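Long-range contact in putative cell adhesion protein (Bacteroides eggerthii, PDB 4GPV), which is probably a FimA-like major fimbrial subunit that assembles into adhesive pili on the surface of this gut bacterium: residues V156-R168 with F237-T251. Residues are numbered along the deposited sequence; the frame is centred on the assembly and turned at random.
Sequences VAAKIQLIVKDNR and FTINAGSTVFNHFYT
Phe-246 N donates to Leu-162 O at 2.7 Å, the shortest polar bond between the two segments. The pairing is antiparallel, consistent with the transthyretin-like β-sandwich of FimA C-terminal domains: strand 247-251 pairs with strand 158-168, and upstream of it the chain runs as a loop alongside the rest of that strand. In the paired region Ile-160 N and Phe-249 N each bond the other residue's carbonyl, while on one face Ile-160 CD1 meets Thr-251 CG2 at 3.7 Å. With CG anti to the backbone N (chi1 -170°), Asn-240 sends its amide toward the strand; Val-164 O lies in the amide plane, 2.9 Å from ND2, which stands above the carbonyl plane. ND2 also donates to a lone pair of Thr-244 O at 3.0 Å, and OD1 takes Thr-244 N and OG1. An alanine at this position would strip Val-164 O of its amide donor and Thr-244 of these bonds, and is likely to free the 240-243 turn to shift. Val-164 CG1 makes a CH-pi contact over the Phe-237 ring face, with Ile-265 of strand 262-271 touching both residues. Asp-166 N bonds Thr-238 O at 2.8 Å. The Asp-166 carboxylate forms a side-on salt bridge with Arg-168, which also pairs with Asp-180; Arg-168 N, closing an Asx turn, and NE meet Asp-166 OD1 from opposite faces of the carboxylate plane.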
# COMPACT_ATOMS: atom_id res chain seq x y z
N VAL A 156 -2.64 3.64 5.41
CA VAL A 156 -2.69 2.21 5.70
C VAL A 156 -1.77 1.48 4.72
O VAL A 156 -1.19 0.46 5.07
CB VAL A 156 -4.17 1.72 5.58
CG1 VAL A 156 -4.28 0.19 5.64
CG2 VAL A 156 -5.03 2.37 6.66
N ALA A 157 -1.72 1.96 3.48
CA ALA A 157 -0.90 1.36 2.42
C ALA A 157 0.55 1.90 2.41
O ALA A 157 0.91 2.84 3.12
CB ALA A 157 -1.55 1.63 1.07
N ALA A 158 1.36 1.29 1.53
CA ALA A 158 2.68 1.72 1.11
C ALA A 158 2.58 2.07 -0.37
O ALA A 158 1.66 1.60 -1.07
CB ALA A 158 3.70 0.58 1.33
N LYS A 159 3.52 2.84 -0.88
CA LYS A 159 3.55 3.22 -2.28
C LYS A 159 4.88 2.75 -2.87
O LYS A 159 5.93 2.92 -2.22
CB LYS A 159 3.41 4.75 -2.38
CG LYS A 159 3.37 5.28 -3.80
CD LYS A 159 3.02 6.78 -3.78
CE LYS A 159 4.16 7.70 -4.03
NZ LYS A 159 3.72 9.13 -3.98
N ILE A 160 4.83 2.18 -4.08
CA ILE A 160 6.06 1.73 -4.77
C ILE A 160 6.12 2.44 -6.11
O ILE A 160 5.20 2.29 -6.90
CB ILE A 160 6.08 0.18 -4.94
CG1 ILE A 160 6.04 -0.53 -3.56
CG2 ILE A 160 7.33 -0.27 -5.76
CD1 ILE A 160 5.73 -2.03 -3.67
N GLN A 161 7.22 3.18 -6.39
CA GLN A 161 7.40 3.88 -7.67
C GLN A 161 8.51 3.22 -8.44
O GLN A 161 9.51 2.84 -7.84
CB GLN A 161 7.77 5.36 -7.44
CG GLN A 161 6.58 6.22 -7.05
CD GLN A 161 7.01 7.61 -6.65
OE1 GLN A 161 7.55 7.84 -5.57
NE2 GLN A 161 6.79 8.55 -7.54
N LEU A 162 8.39 3.16 -9.78
CA LEU A 162 9.42 2.57 -10.62
C LEU A 162 10.01 3.60 -11.57
O LEU A 162 9.27 4.28 -12.29
CB LEU A 162 8.82 1.38 -11.42
CG LEU A 162 9.71 0.74 -12.47
CD1 LEU A 162 10.97 0.12 -11.83
CD2 LEU A 162 8.94 -0.29 -13.30
N ILE A 163 11.35 3.69 -11.57
CA ILE A 163 12.16 4.50 -12.51
C ILE A 163 12.98 3.51 -13.36
O ILE A 163 13.77 2.75 -12.79
CB ILE A 163 13.07 5.52 -11.76
CG1 ILE A 163 12.22 6.56 -10.99
CG2 ILE A 163 14.04 6.23 -12.71
CD1 ILE A 163 13.02 7.37 -10.02
N VAL A 164 12.82 3.53 -14.69
CA VAL A 164 13.54 2.64 -15.58
C VAL A 164 14.57 3.44 -16.36
O VAL A 164 14.24 4.47 -16.94
CB VAL A 164 12.58 1.90 -16.52
CG1 VAL A 164 13.35 0.98 -17.48
CG2 VAL A 164 11.54 1.11 -15.72
N LYS A 165 15.83 3.02 -16.29
CA LYS A 165 16.93 3.59 -17.10
C LYS A 165 17.34 2.49 -18.04
O LYS A 165 17.98 1.53 -17.61
CB LYS A 165 18.08 4.10 -16.22
CG LYS A 165 17.63 5.28 -15.38
CD LYS A 165 18.65 5.72 -14.37
CE LYS A 165 18.07 6.80 -13.52
NZ LYS A 165 19.12 7.52 -12.74
N ASP A 166 16.89 2.58 -19.30
CA ASP A 166 17.10 1.52 -20.26
C ASP A 166 18.33 1.78 -21.14
O ASP A 166 18.28 2.63 -22.04
CB ASP A 166 15.86 1.30 -21.12
CG ASP A 166 15.96 0.03 -21.96
OD1 ASP A 166 16.93 -0.75 -21.75
OD2 ASP A 166 15.08 -0.20 -22.81
N ASN A 167 19.41 0.99 -20.93
CA ASN A 167 20.66 1.09 -21.68
C ASN A 167 20.87 -0.15 -22.54
O ASN A 167 21.98 -0.40 -23.02
CB ASN A 167 21.86 1.32 -20.75
CG ASN A 167 21.79 2.60 -19.98
OD1 ASN A 167 21.17 3.59 -20.39
ND2 ASN A 167 22.45 2.63 -18.83
N ARG A 168 19.81 -0.95 -22.73
CA ARG A 168 19.88 -2.12 -23.60
C ARG A 168 19.95 -1.63 -25.05
O ARG A 168 19.34 -0.62 -25.38
CB ARG A 168 18.68 -3.06 -23.40
CG ARG A 168 18.63 -3.77 -22.04
CD ARG A 168 17.27 -4.45 -21.79
NE ARG A 168 16.20 -3.45 -21.82
CZ ARG A 168 14.90 -3.71 -21.84
NH1 ARG A 168 14.47 -4.97 -21.84
NH2 ARG A 168 14.02 -2.73 -21.87
N PHE A 237 10.15 3.31 -22.37
CA PHE A 237 11.46 3.14 -21.73
C PHE A 237 12.58 3.72 -22.58
O PHE A 237 12.73 3.38 -23.76
CB PHE A 237 11.76 1.67 -21.41
CG PHE A 237 10.86 1.02 -20.38
CD1 PHE A 237 10.08 1.79 -19.51
CD2 PHE A 237 10.79 -0.37 -20.28
CE1 PHE A 237 9.25 1.17 -18.57
CE2 PHE A 237 9.96 -0.98 -19.33
CZ PHE A 237 9.20 -0.20 -18.48
N THR A 238 13.36 4.62 -21.97
CA THR A 238 14.51 5.26 -22.63
C THR A 238 15.70 5.27 -21.64
O THR A 238 15.58 4.77 -20.52
CB THR A 238 14.16 6.70 -23.08
OG1 THR A 238 14.06 7.57 -21.95
CG2 THR A 238 12.88 6.79 -23.94
N ILE A 239 16.82 5.93 -22.04
CA ILE A 239 17.98 6.11 -21.16
C ILE A 239 17.53 6.84 -19.89
O ILE A 239 18.12 6.67 -18.83
CB ILE A 239 19.13 6.87 -21.89
CG1 ILE A 239 18.64 8.23 -22.49
CG2 ILE A 239 19.75 5.94 -22.97
CD1 ILE A 239 19.75 9.33 -22.73
N ASN A 240 16.46 7.66 -20.02
CA ASN A 240 15.79 8.37 -18.95
C ASN A 240 16.79 9.11 -18.05
O ASN A 240 16.84 8.87 -16.83
CB ASN A 240 14.92 7.39 -18.14
CG ASN A 240 14.00 8.03 -17.14
OD1 ASN A 240 13.79 9.27 -17.14
ND2 ASN A 240 13.43 7.19 -16.25
N ALA A 241 17.60 10.00 -18.66
CA ALA A 241 18.61 10.80 -17.96
C ALA A 241 18.00 11.63 -16.82
O ALA A 241 18.68 11.89 -15.83
CB ALA A 241 19.33 11.71 -18.93
N GLY A 242 16.73 12.02 -16.96
CA GLY A 242 15.99 12.80 -15.97
C GLY A 242 15.39 12.01 -14.81
O GLY A 242 14.84 12.63 -13.92
N SER A 243 15.48 10.65 -14.82
CA SER A 243 14.96 9.76 -13.76
C SER A 243 13.46 9.96 -13.55
O SER A 243 12.98 9.95 -12.41
CB SER A 243 15.71 9.96 -12.44
OG SER A 243 17.10 9.73 -12.59
N THR A 244 12.70 10.10 -14.65
CA THR A 244 11.24 10.22 -14.53
C THR A 244 10.64 8.86 -14.09
O THR A 244 11.14 7.79 -14.47
CB THR A 244 10.61 10.74 -15.82
OG1 THR A 244 10.63 9.71 -16.80
CG2 THR A 244 11.28 12.00 -16.35
N VAL A 245 9.53 8.92 -13.34
CA VAL A 245 8.85 7.74 -12.82
C VAL A 245 7.92 7.18 -13.91
O VAL A 245 7.14 7.92 -14.52
CB VAL A 245 8.08 8.12 -11.52
CG1 VAL A 245 7.12 7.00 -11.07
CG2 VAL A 245 9.04 8.50 -10.39
N PHE A 246 7.99 5.86 -14.14
CA PHE A 246 7.13 5.21 -15.13
C PHE A 246 5.72 4.97 -14.57
O PHE A 246 4.72 5.19 -15.27
CB PHE A 246 7.73 3.87 -15.59
CG PHE A 246 6.78 3.09 -16.48
CD1 PHE A 246 6.48 3.54 -17.77
CD2 PHE A 246 6.15 1.94 -16.02
CE1 PHE A 246 5.58 2.84 -18.59
CE2 PHE A 246 5.22 1.26 -16.83
CZ PHE A 246 4.95 1.71 -18.11
N ASN A 247 5.64 4.42 -13.35
CA ASN A 247 4.34 4.15 -12.72
C ASN A 247 4.54 4.00 -11.21
O ASN A 247 5.67 4.01 -10.71
CB ASN A 247 3.69 2.88 -13.32
CG ASN A 247 4.31 1.55 -12.87
OD1 ASN A 247 5.50 1.45 -12.56
ND2 ASN A 247 3.51 0.51 -12.78
N HIS A 248 3.43 3.78 -10.51
CA HIS A 248 3.48 3.48 -9.10
C HIS A 248 2.35 2.51 -8.78
O HIS A 248 1.37 2.45 -9.53
CB HIS A 248 3.38 4.76 -8.26
CG HIS A 248 2.07 5.46 -8.34
ND1 HIS A 248 1.81 6.37 -9.33
CD2 HIS A 248 0.97 5.32 -7.57
CE1 HIS A 248 0.57 6.77 -9.14
NE2 HIS A 248 0.02 6.16 -8.09
N PHE A 249 2.51 1.76 -7.69
CA PHE A 249 1.48 0.86 -7.17
C PHE A 249 1.28 1.15 -5.71
O PHE A 249 2.23 1.53 -5.01
CB PHE A 249 1.89 -0.62 -7.33
CG PHE A 249 1.99 -1.14 -8.74
CD1 PHE A 249 0.85 -1.29 -9.53
CD2 PHE A 249 3.20 -1.58 -9.25
CE1 PHE A 249 0.94 -1.80 -10.82
CE2 PHE A 249 3.29 -2.12 -10.53
CZ PHE A 249 2.16 -2.23 -11.31
N TYR A 250 0.05 0.96 -5.23
CA TYR A 250 -0.23 0.99 -3.79
C TYR A 250 -0.33 -0.44 -3.35
O TYR A 250 -0.91 -1.27 -4.07
CB TYR A 250 -1.57 1.71 -3.47
CG TYR A 250 -1.58 3.12 -3.98
CD1 TYR A 250 -0.73 4.08 -3.45
CD2 TYR A 250 -2.43 3.49 -5.01
CE1 TYR A 250 -0.71 5.39 -3.95
CE2 TYR A 250 -2.46 4.80 -5.49
CZ TYR A 250 -1.59 5.74 -4.97
OH TYR A 250 -1.61 7.01 -5.48
N THR A 251 0.21 -0.76 -2.17
CA THR A 251 0.11 -2.15 -1.71
C THR A 251 0.07 -2.16 -0.20
O THR A 251 0.27 -1.12 0.42
CB THR A 251 1.32 -2.98 -2.26
OG1 THR A 251 1.08 -4.37 -2.00
CG2 THR A 251 2.66 -2.57 -1.64
O HOH W 1 5.99 0.80 -9.54
O HOH W 2 10.86 5.33 -15.76
O HOH W 3 12.50 5.02 -19.17
O HOH W 4 19.16 9.67 -14.56
O HOH W 5 13.35 0.24 -24.75
O HOH W 6 20.63 5.60 -18.66